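Local coordinates for protein putative endo-1,4-beta-xylanase (Bacteroides thetaiotaomicron VPI-5482, PDB 5MSX) that probably hydrolyses O-glycosidic bonds, perhaps as an arabinofuranosidase, during breakdown of complex plant pectin by a gut bacterium, at residues D36-I42 / A93-A97; V45-Y49 / V67-F73; E351-P355 / S365-A369. All coordinates share one frame; numbering follows the deposited sequence.

Interaction 1: residues D36-I42 / A93-A97. With EDO (1,2-ethanediol), chain V; EDO (1,2-ethanediol), chain U.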
loop_
_atom_site.group_PDB
_atom_site.type_symbol
_atom_site.label_atom_id
_atom_site.label_comp_id
_atom_site.label_asym_id
_atom_site.label_seq_id
_atom_site.Cartn_x
_atom_site.Cartn_y
_atom_site.Cartn_z
ATOM N N ASP C 36 12.955 -5.312 -25.825
ATOM C CA ASP C 36 12.065 -4.537 -24.983
ATOM C C ASP C 36 12.483 -4.679 -23.498
ATOM O O ASP C 36 11.627 -4.794 -22.616
ATOM C CB ASP C 36 10.588 -4.975 -25.147
ATOM C CG ASP C 36 10.146 -5.183 -26.618
ATOM O OD1 ASP C 36 10.547 -4.414 -27.518
ATOM O OD2 ASP C 36 9.324 -6.102 -26.830
ATOM N N ALA C 37 13.784 -4.663 -23.242
ATOM C CA ALA C 37 14.334 -5.065 -21.948
ATOM C C ALA C 37 14.136 -4.018 -20.860
ATOM O O ALA C 37 14.199 -2.802 -21.116
ATOM C CB ALA C 37 15.809 -5.395 -22.082
ATOM N N SER C 38 13.876 -4.507 -19.650
ATOM C CA SER C 38 13.772 -3.700 -18.450
ATOM C C SER C 38 14.794 -4.252 -17.522
ATOM O O SER C 38 14.672 -5.381 -17.086
ATOM C CB SER C 38 12.374 -3.818 -17.832
ATOM O OG SER C 38 11.427 -3.173 -18.662
ATOM N N ILE C 39 15.854 -3.484 -17.288
ATOM C CA ILE C 39 16.984 -3.938 -16.522
ATOM C C ILE C 39 17.112 -3.066 -15.273
ATOM O O ILE C 39 16.914 -1.846 -15.323
ATOM C CB ILE C 39 18.253 -3.899 -17.368
ATOM C CG1 ILE C 39 18.136 -4.890 -18.559
ATOM C CG2 ILE C 39 19.482 -4.199 -16.510
ATOM C CD1 ILE C 39 19.079 -4.552 -19.708
ATOM N N GLN C 40 17.415 -3.697 -14.145
ATOM C CA GLN C 40 17.438 -2.994 -12.860
ATOM C C GLN C 40 18.270 -3.753 -11.843
ATOM O O GLN C 40 18.415 -4.961 -11.944
ATOM C CB GLN C 40 15.984 -2.783 -12.343
ATOM C CG GLN C 40 15.252 -4.078 -12.076
ATOM C CD GLN C 40 13.783 -3.928 -11.759
ATOM O OE1 GLN C 40 12.949 -4.563 -12.404
ATOM N NE2 GLN C 40 13.446 -3.113 -10.746
ATOM N N GLU C 41 18.836 -3.038 -10.884
ATOM C CA GLU C 41 19.444 -3.664 -9.741
ATOM C C GLU C 41 18.428 -3.727 -8.617
ATOM O O GLU C 41 17.810 -2.713 -8.308
ATOM C CB GLU C 41 20.655 -2.883 -9.281
ATOM C CG GLU C 41 21.384 -3.489 -8.096
ATOM C CD GLU C 41 22.669 -2.741 -7.742
ATOM O OE1 GLU C 41 22.926 -1.665 -8.318
ATOM O OE2 GLU C 41 23.439 -3.244 -6.888
ATOM N N ILE C 42 18.251 -4.913 -8.030
ATOM C CA ILE C 42 17.373 -5.104 -6.892
ATOM C C ILE C 42 18.136 -5.886 -5.833
ATOM O O ILE C 42 18.539 -7.019 -6.080
ATOM C CB ILE C 42 16.109 -5.913 -7.234
ATOM C CG1 ILE C 42 15.361 -5.312 -8.418
ATOM C CG2 ILE C 42 15.164 -5.990 -6.017
ATOM C CD1 ILE C 42 14.183 -6.164 -8.865
ATOM N N ALA C 93 7.186 -7.050 -23.396
ATOM C CA ALA C 93 7.529 -5.727 -22.926
ATOM C C ALA C 93 7.133 -5.466 -21.444
ATOM O O ALA C 93 6.441 -4.518 -21.130
ATOM C CB ALA C 93 6.940 -4.696 -23.873
ATOM N N PRO C 94 7.573 -6.333 -20.545
ATOM C CA PRO C 94 7.326 -6.085 -19.127
ATOM C C PRO C 94 8.062 -4.835 -18.655
ATOM O O PRO C 94 9.208 -4.544 -19.108
ATOM C CB PRO C 94 7.944 -7.299 -18.433
ATOM C CG PRO C 94 9.008 -7.745 -19.365
ATOM C CD PRO C 94 8.546 -7.408 -20.754
ATOM N N SER C 95 7.425 -4.152 -17.715
ATOM C CA SER C 95 8.033 -3.031 -17.021
ATOM C C SER C 95 9.140 -3.539 -16.135
ATOM O O SER C 95 9.395 -4.739 -16.063
ATOM C CB SER C 95 6.971 -2.323 -16.175
ATOM O OG SER C 95 6.523 -3.187 -15.135
ATOM N N LYS C 96 9.823 -2.622 -15.471
ATOM C CA LYS C 96 10.603 -2.962 -14.282
ATOM C C LYS C 96 9.696 -3.501 -13.164
ATOM O O LYS C 96 8.483 -3.263 -13.170
ATOM C CB LYS C 96 11.379 -1.763 -13.794
ATOM C CG LYS C 96 12.571 -1.520 -14.688
ATOM C CD LYS C 96 13.368 -0.320 -14.316
ATOM C CE LYS C 96 14.061 0.164 -15.582
ATOM N NZ LYS C 96 15.037 1.163 -15.190
ATOM N N ALA C 97 10.286 -4.300 -12.282
ATOM C CA ALA C 97 9.596 -4.793 -11.088
ATOM C C ALA C 97 9.604 -3.629 -10.096
ATOM O O ALA C 97 10.658 -3.154 -9.763
ATOM C CB ALA C 97 10.324 -6.000 -10.511
HETATM C C1 EDO V . 16.791 1.486 -11.955
HETATM O O1 EDO V . 17.841 2.402 -12.322
HETATM C C2 EDO V . 17.257 0.513 -10.894
HETATM O O2 EDO V . 18.602 0.079 -11.132
HETATM C C1 EDO U . 6.432 -6.055 -30.263
HETATM O O1 EDO U . 6.927 -4.708 -30.247
HETATM C C2 EDO U . 7.163 -6.902 -29.250
HETATM O O2 EDO U . 8.503 -6.451 -29.157
HETATM O O HOH W 1 9.531 -3.378 -21.675
#
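The chain at D36-I42 runs alongside A93-A97 in nearly the same direction, their end-to-end lines 9° apart, with CA of D36 5.1 Å from CA of A93. This is packing between blades of the beta-propeller characteristic of family 43 glycoside hydrolases. Strand 37-42 meets the loop between strands 91-92 and 98-100, and side chains of the strand bond to backbone groups of the loop. S38 OG gives its proton to P94 O at 2.6 Å, in the carbonyl plane on a lone pair. P94 O also receives a bond from a water, which donates its other proton to D36 O. Q40 reads both polar backbone atoms of A97. Its OE1 accepts from A97 N at 2.7 Å. Its NE2 donates to A97 O at 3.0 Å, and the bond is nearly straight (167°). The pair of bonds fixes which way round the amide lies. CG of Q40 sits between its own N and carbonyl carbon (chi1 62°), with the chain extended beyond it to A97. K96 lies across the strand with CB beside the Q40 amide and CE 3.5 Å from I39 O; its NZ bonds to V263 O. At the other end, D36 is the predicted proton acceptor of the active site. Its CB rests 3.9 Å from CB of A93. D36 OD2 bonds to T51 OG1, which also bonds A93 N, so one threonine ties the carboxylate to the loop. An ethanediol, probably from the crystallisation liquor, lies with its O2 doubtfully close to OD2. A second ethanediol takes the N-H of E41 on its O2 at 3.1 Å. The contact finishes at I42, where CD1 lies 4.2 Å from CB of A97.

Interaction 2: residues V45-Y49 / V67-F73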
loop_
_atom_site.group_PDB
_atom_site.type_symbol
_atom_site.label_atom_id
_atom_site.label_comp_id
_atom_site.label_asym_id
_atom_site.label_seq_id
_atom_site.Cartn_x
_atom_site.Cartn_y
_atom_site.Cartn_z
ATOM N N VAL C 45 21.610 -7.374 -6.875
ATOM C CA VAL C 45 21.659 -8.278 -8.044
ATOM C C VAL C 45 20.986 -7.592 -9.255
ATOM O O VAL C 45 19.962 -6.942 -9.091
ATOM C CB VAL C 45 20.909 -9.592 -7.714
ATOM C CG1 VAL C 45 20.917 -10.541 -8.896
ATOM C CG2 VAL C 45 21.517 -10.267 -6.474
ATOM N N PHE C 46 21.519 -7.774 -10.468
ATOM C CA PHE C 46 20.853 -7.234 -11.677
ATOM C C PHE C 46 19.810 -8.200 -12.201
ATOM O O PHE C 46 20.010 -9.400 -12.156
ATOM C CB PHE C 46 21.846 -6.879 -12.771
ATOM C CG PHE C 46 22.941 -5.926 -12.312
ATOM C CD1 PHE C 46 22.726 -4.557 -12.294
ATOM C CD2 PHE C 46 24.182 -6.409 -11.906
ATOM C CE1 PHE C 46 23.718 -3.678 -11.861
ATOM C CE2 PHE C 46 25.190 -5.545 -11.495
ATOM C CZ PHE C 46 24.967 -4.168 -11.472
ATOM N N TYR C 47 18.674 -7.654 -12.629
ATOM C CA TYR C 47 17.580 -8.399 -13.201
ATOM C C TYR C 47 17.287 -7.830 -14.591
ATOM O O TYR C 47 17.362 -6.598 -14.781
ATOM C CB TYR C 47 16.335 -8.229 -12.348
ATOM C CG TYR C 47 16.406 -8.911 -11.013
ATOM C CD1 TYR C 47 17.165 -8.381 -9.972
ATOM C CD2 TYR C 47 15.723 -10.115 -10.791
ATOM C CE1 TYR C 47 17.232 -9.016 -8.747
ATOM C CE2 TYR C 47 15.768 -10.744 -9.561
ATOM C CZ TYR C 47 16.539 -10.198 -8.558
ATOM O OH TYR C 47 16.577 -10.853 -7.372
ATOM N N CYS C 48 16.966 -8.724 -15.544
ATOM C CA CYS C 48 16.527 -8.368 -16.876
ATOM C C CYS C 48 15.224 -9.085 -17.212
ATOM O O CYS C 48 15.194 -10.304 -17.415
ATOM C CB CYS C 48 17.614 -8.675 -17.913
ATOM S SG CYS C 48 17.150 -8.264 -19.640
ATOM N N TYR C 49 14.139 -8.307 -17.234
ATOM C CA TYR C 49 12.850 -8.733 -17.694
ATOM C C TYR C 49 12.680 -8.244 -19.143
ATOM O O TYR C 49 12.782 -7.047 -19.418
ATOM C CB TYR C 49 11.772 -8.067 -16.847
ATOM C CG TYR C 49 11.813 -8.382 -15.354
ATOM C CD1 TYR C 49 11.190 -9.538 -14.844
ATOM C CD2 TYR C 49 12.407 -7.516 -14.446
ATOM C CE1 TYR C 49 11.187 -9.817 -13.480
ATOM C CE2 TYR C 49 12.412 -7.798 -13.084
ATOM C CZ TYR C 49 11.786 -8.931 -12.603
ATOM O OH TYR C 49 11.793 -9.205 -11.250
ATOM N N VAL C 67 13.028 -14.213 -16.293
ATOM C CA VAL C 67 13.855 -13.128 -15.793
ATOM C C VAL C 67 15.278 -13.618 -15.699
ATOM O O VAL C 67 15.542 -14.603 -15.039
ATOM C CB VAL C 67 13.371 -12.568 -14.426
ATOM C CG1 VAL C 67 13.445 -13.607 -13.298
ATOM C CG2 VAL C 67 14.189 -11.341 -14.059
ATOM N N TRP C 68 16.197 -12.927 -16.358
ATOM C CA TRP C 68 17.609 -13.243 -16.264
ATOM C C TRP C 68 18.225 -12.430 -15.141
ATOM O O TRP C 68 17.844 -11.265 -14.936
ATOM C CB TRP C 68 18.303 -12.907 -17.572
ATOM C CG TRP C 68 17.895 -13.697 -18.751
ATOM C CD1 TRP C 68 16.774 -13.542 -19.502
ATOM C CD2 TRP C 68 18.638 -14.765 -19.349
ATOM N NE1 TRP C 68 16.759 -14.470 -20.513
ATOM C CE2 TRP C 68 17.902 -15.219 -20.448
ATOM C CE3 TRP C 68 19.841 -15.391 -19.040
ATOM C CZ2 TRP C 68 18.346 -16.256 -21.266
ATOM C CZ3 TRP C 68 20.280 -16.411 -19.855
ATOM C CH2 TRP C 68 19.534 -16.838 -20.947
ATOM N N LYS C 69 19.152 -13.041 -14.407
ATOM C CA LYS C 69 19.809 -12.428 -13.279
ATOM C C LYS C 69 21.305 -12.586 -13.399
ATOM O O LYS C 69 21.796 -13.556 -13.992
ATOM C CB LYS C 69 19.391 -13.098 -11.960
ATOM C CG LYS C 69 17.927 -12.968 -11.587
ATOM C CD LYS C 69 17.521 -13.963 -10.486
ATOM C CE LYS C 69 18.401 -13.867 -9.245
ATOM N NZ LYS C 69 17.732 -14.398 -8.022
ATOM N N SER C 70 22.007 -11.658 -12.765
ATOM C CA SER C 70 23.433 -11.584 -12.776
ATOM C C SER C 70 23.953 -10.828 -11.559
ATOM O O SER C 70 23.427 -9.759 -11.201
ATOM C CB SER C 70 23.889 -10.815 -14.019
ATOM O OG SER C 70 25.292 -10.766 -14.075
ATOM N N LYS C 71 25.040 -11.327 -10.973
ATOM C CA LYS C 71 25.688 -10.635 -9.869
ATOM C C LYS C 71 26.636 -9.556 -10.355
ATOM O O LYS C 71 26.912 -8.594 -9.632
ATOM C CB LYS C 71 26.427 -11.633 -8.991
ATOM C CG LYS C 71 25.490 -12.652 -8.366
ATOM C CD LYS C 71 26.197 -13.530 -7.341
ATOM C CE LYS C 71 25.216 -14.466 -6.644
ATOM N NZ LYS C 71 24.954 -15.675 -7.472
ATOM N N ASP C 72 27.141 -9.709 -11.574
ATOM C CA ASP C 72 28.219 -8.845 -12.073
ATOM C C ASP C 72 27.909 -8.117 -13.396
ATOM O O ASP C 72 28.730 -7.326 -13.849
ATOM C CB ASP C 72 29.520 -9.658 -12.226
ATOM C CG ASP C 72 29.382 -10.846 -13.199
ATOM O OD1 ASP C 72 28.302 -11.102 -13.773
ATOM O OD2 ASP C 72 30.380 -11.554 -13.406
ATOM N N PHE C 73 26.749 -8.384 -14.001
ATOM C CA PHE C 73 26.371 -7.834 -15.335
ATOM C C PHE C 73 27.038 -8.511 -16.557
ATOM O O PHE C 73 26.854 -8.064 -17.706
ATOM C CB PHE C 73 26.603 -6.308 -15.398
ATOM C CG PHE C 73 25.552 -5.580 -16.191
ATOM C CD1 PHE C 73 24.280 -5.395 -15.659
ATOM C CD2 PHE C 73 25.830 -5.090 -17.469
ATOM C CE1 PHE C 73 23.289 -4.725 -16.383
ATOM C CE2 PHE C 73 24.837 -4.432 -18.199
ATOM C CZ PHE C 73 23.561 -4.262 -17.662
#
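V45 CG1 lies 3.5 Å from S70 O, where two antiparallel strands of one propeller blade, 45-52 and 67-70, run side by side. F46 follows in a hydrogen-bonded pair with S70, its N donating to S70 O at 2.8 Å. With CG anti to its carbonyl carbon (chi1 -55°), the F46 ring reaches F73 beyond the strand end. The edge of F73 points at the F46 face in a T-shaped stack, centroids 5.1 Å apart and planes at 78°. S70 OG bonds H75 O and accepts from F73 N in an ST motif, which helps place that ring. An alanine in place of F46 would remove the ring and is likely to leave the F73 edge without its partner. Y47 turns to the other side of the sheet and lies beside K69, CD2 to CG 3.7 Å. Y47 OH and K69 NZ both go to E123 OE1. C48 forms the next hydrogen-bonded pair, with N to W68 O at 2.8 Å and W68 N returning a bond to C48 O. Y49 shares its face of the sheet with Y47 and takes V67 over its ring. The CH-pi contact puts V67 CG2 3.6 Å from the Y49 ring centroid.

Interaction 3: residues E351-P355 / S365-A369. With CA (calcium ion), chain T.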
loop_
_atom_site.group_PDB
_atom_site.type_symbol
_atom_site.label_atom_id
_atom_site.label_comp_id
_atom_site.label_asym_id
_atom_site.label_seq_id
_atom_site.Cartn_x
_atom_site.Cartn_y
_atom_site.Cartn_z
ATOM N N GLU C 351 24.834 -14.064 -41.289
ATOM C CA GLU C 351 25.206 -14.766 -40.067
ATOM C C GLU C 351 25.764 -16.139 -40.426
ATOM O O GLU C 351 25.137 -16.878 -41.194
ATOM C CB GLU C 351 24.011 -14.978 -39.150
ATOM C CG GLU C 351 24.447 -15.534 -37.792
ATOM C CD GLU C 351 23.310 -15.739 -36.778
ATOM O OE1 GLU C 351 22.108 -15.574 -37.120
ATOM O OE2 GLU C 351 23.631 -16.073 -35.593
ATOM N N TYR C 352 26.904 -16.478 -39.834
ATOM C CA TYR C 352 27.498 -17.799 -39.956
ATOM C C TYR C 352 27.256 -18.546 -38.660
ATOM O O TYR C 352 26.940 -17.939 -37.613
ATOM C CB TYR C 352 29.003 -17.686 -40.218
ATOM C CG TYR C 352 29.330 -16.974 -41.513
ATOM C CD1 TYR C 352 29.354 -17.676 -42.723
ATOM C CD2 TYR C 352 29.605 -15.596 -41.540
ATOM C CE1 TYR C 352 29.621 -17.033 -43.926
ATOM C CE2 TYR C 352 29.879 -14.940 -42.743
ATOM C CZ TYR C 352 29.880 -15.662 -43.931
ATOM O OH TYR C 352 30.155 -15.042 -45.125
ATOM N N PHE C 353 27.452 -19.860 -38.728
ATOM C CA PHE C 353 27.013 -20.778 -37.673
ATOM C C PHE C 353 28.100 -21.748 -37.256
ATOM O O PHE C 353 27.795 -22.845 -36.781
ATOM C CB PHE C 353 25.743 -21.498 -38.123
ATOM C CG PHE C 353 24.594 -20.573 -38.337
ATOM C CD1 PHE C 353 24.033 -19.879 -37.254
ATOM C CD2 PHE C 353 24.078 -20.342 -39.621
ATOM C CE1 PHE C 353 22.971 -18.999 -37.438
ATOM C CE2 PHE C 353 23.008 -19.457 -39.810
ATOM C CZ PHE C 353 22.458 -18.779 -38.711
ATOM N N VAL C 354 29.354 -21.313 -37.384
ATOM C CA VAL C 354 30.504 -22.177 -37.166
ATOM C C VAL C 354 30.707 -22.562 -35.687
ATOM O O VAL C 354 30.358 -21.780 -34.801
ATOM C CB VAL C 354 31.805 -21.608 -37.772
ATOM C CG1 VAL C 354 31.661 -21.450 -39.297
ATOM C CG2 VAL C 354 32.258 -20.311 -37.111
ATOM N N PRO C 355 31.269 -23.764 -35.418
ATOM C CA PRO C 355 31.503 -24.257 -34.043
ATOM C C PRO C 355 32.320 -23.330 -33.134
ATOM O O PRO C 355 32.037 -23.239 -31.948
ATOM C CB PRO C 355 32.271 -25.570 -34.273
ATOM C CG PRO C 355 31.896 -25.994 -35.656
ATOM C CD PRO C 355 31.814 -24.703 -36.416
ATOM N N SER C 365 27.049 -14.394 -31.166
ATOM C CA SER C 365 27.335 -15.484 -32.084
ATOM C C SER C 365 26.989 -16.860 -31.523
ATOM O O SER C 365 27.073 -17.098 -30.308
ATOM C CB SER C 365 28.797 -15.459 -32.450
ATOM O OG SER C 365 29.620 -15.715 -31.336
ATOM N N ARG C 366 26.634 -17.769 -32.426
ATOM C CA ARG C 366 26.240 -19.113 -32.059
ATOM C C ARG C 366 26.667 -20.135 -33.106
ATOM O O ARG C 366 26.658 -19.847 -34.319
ATOM C CB ARG C 366 24.711 -19.185 -31.921
ATOM C CG ARG C 366 24.006 -18.497 -33.068
ATOM C CD ARG C 366 22.517 -18.557 -32.928
ATOM N NE ARG C 366 21.943 -17.835 -34.040
ATOM C CZ ARG C 366 20.706 -17.962 -34.478
ATOM N NH1 ARG C 366 19.859 -18.762 -33.874
ATOM N NH2 ARG C 366 20.321 -17.260 -35.522
ATOM N N TRP C 367 27.004 -21.332 -32.621
ATOM C CA TRP C 367 26.998 -22.549 -33.462
ATOM C C TRP C 367 25.567 -22.961 -33.646
ATOM O O TRP C 367 24.767 -22.853 -32.712
ATOM C CB TRP C 367 27.782 -23.696 -32.818
ATOM C CG TRP C 367 27.545 -25.055 -33.443
ATOM C CD1 TRP C 367 27.901 -25.451 -34.699
ATOM C CD2 TRP C 367 26.896 -26.177 -32.842
ATOM N NE1 TRP C 367 27.514 -26.748 -34.924
ATOM C CE2 TRP C 367 26.912 -27.231 -33.798
ATOM C CE3 TRP C 367 26.334 -26.418 -31.573
ATOM C CZ2 TRP C 367 26.360 -28.506 -33.540
ATOM C CZ3 TRP C 367 25.764 -27.705 -31.310
ATOM C CH2 TRP C 367 25.783 -28.723 -32.304
ATOM N N MET C 368 25.230 -23.421 -34.845
ATOM C CA MET C 368 23.980 -24.112 -35.103
ATOM C C MET C 368 24.246 -25.322 -36.001
ATOM O O MET C 368 24.911 -25.206 -37.044
ATOM C CB MET C 368 22.970 -23.197 -35.800
ATOM C CG MET C 368 22.484 -22.017 -34.960
ATOM S SD MET C 368 21.287 -22.527 -33.730
ATOM C CE MET C 368 19.870 -22.949 -34.717
ATOM N N ALA C 369 23.727 -26.481 -35.592
ATOM C CA ALA C 369 23.719 -27.684 -36.427
ATOM C C ALA C 369 22.839 -27.464 -37.660
ATOM O O ALA C 369 21.868 -26.671 -37.612
ATOM C CB ALA C 369 23.193 -28.874 -35.625
HETATM CA CA CA T . 29.223 -17.123 -29.187
HETATM O O HOH W 2 26.221 -16.580 -35.143
#
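E351 OE2 is held by two arginines: R366 NE donates to it at 2.9 Å, and R281 NH2 makes a second salt bridge. This buried charge cluster lies in the F5/8 type C domain, a beta-sandwich fold, beside its calcium site. R366 grips the carboxylate side-on, because its NH2 also reaches E351 OE1 at 2.9 Å. Both oxygens are met on their syn sides. The carboxylate and guanidinium planes are 31° apart, yet both oxygens stay close to the guanidinium plane. Two bonds to two atoms hold the guanidinium against rotation. R366 starts with CG between its N and carbonyl carbon (chi1 45°) and then extends straight to NE, which carries the charge across to E351. A water accepts from R366 N and lies 2.7 Å from E351 OE2. The F353 ring sets its edge over one guanidinium face, CE1 3.7 Å from R366 NH2, with the planes 73° apart. F353 CD1 also touches M368 CG at 3.5 Å, and the two side chains point the same way. F353 O takes a long bond from M368 N at 3.3 Å and a CA-H contact from W367. W367 packs its CD1 near P355 CG, while its NE1 bonds to S332 O. The short strand 367-368 pairs with strand 452-458, where R366 packs on W454, and the calcium, coordinated also by F357, D360, A362, W454 and E455, joins the loop ahead of strand 367-368 to strand 452-458. S365 binds this ion through two atoms, its O at 2.4 Å and its OG at 2.6 Å from the calcium.

How the interactions relate
Interactions 1 and 2 meet in one propeller sheet, where strand 37-42 pairs with strand 45-52 and S38 N lies 2.8 Å from Y49 O in a probable hydrogen bond. Along the chain, interaction 2 is nested inside the loop closed by interaction 1. Interaction 1 carries the predicted catalytic base, D36, whose side chain is about 9 Å from that of Y49 in interaction 2. Interaction 3 belongs to the other domain. Its centre is about 29 Å from that of interaction 1, with nearest atoms about 17 Å apart. Interaction 2 comes nearer, about 12 Å between nearest atoms. A second calcium, distinct from the one at interaction 3, lies about 4 Å from the S38 side chain.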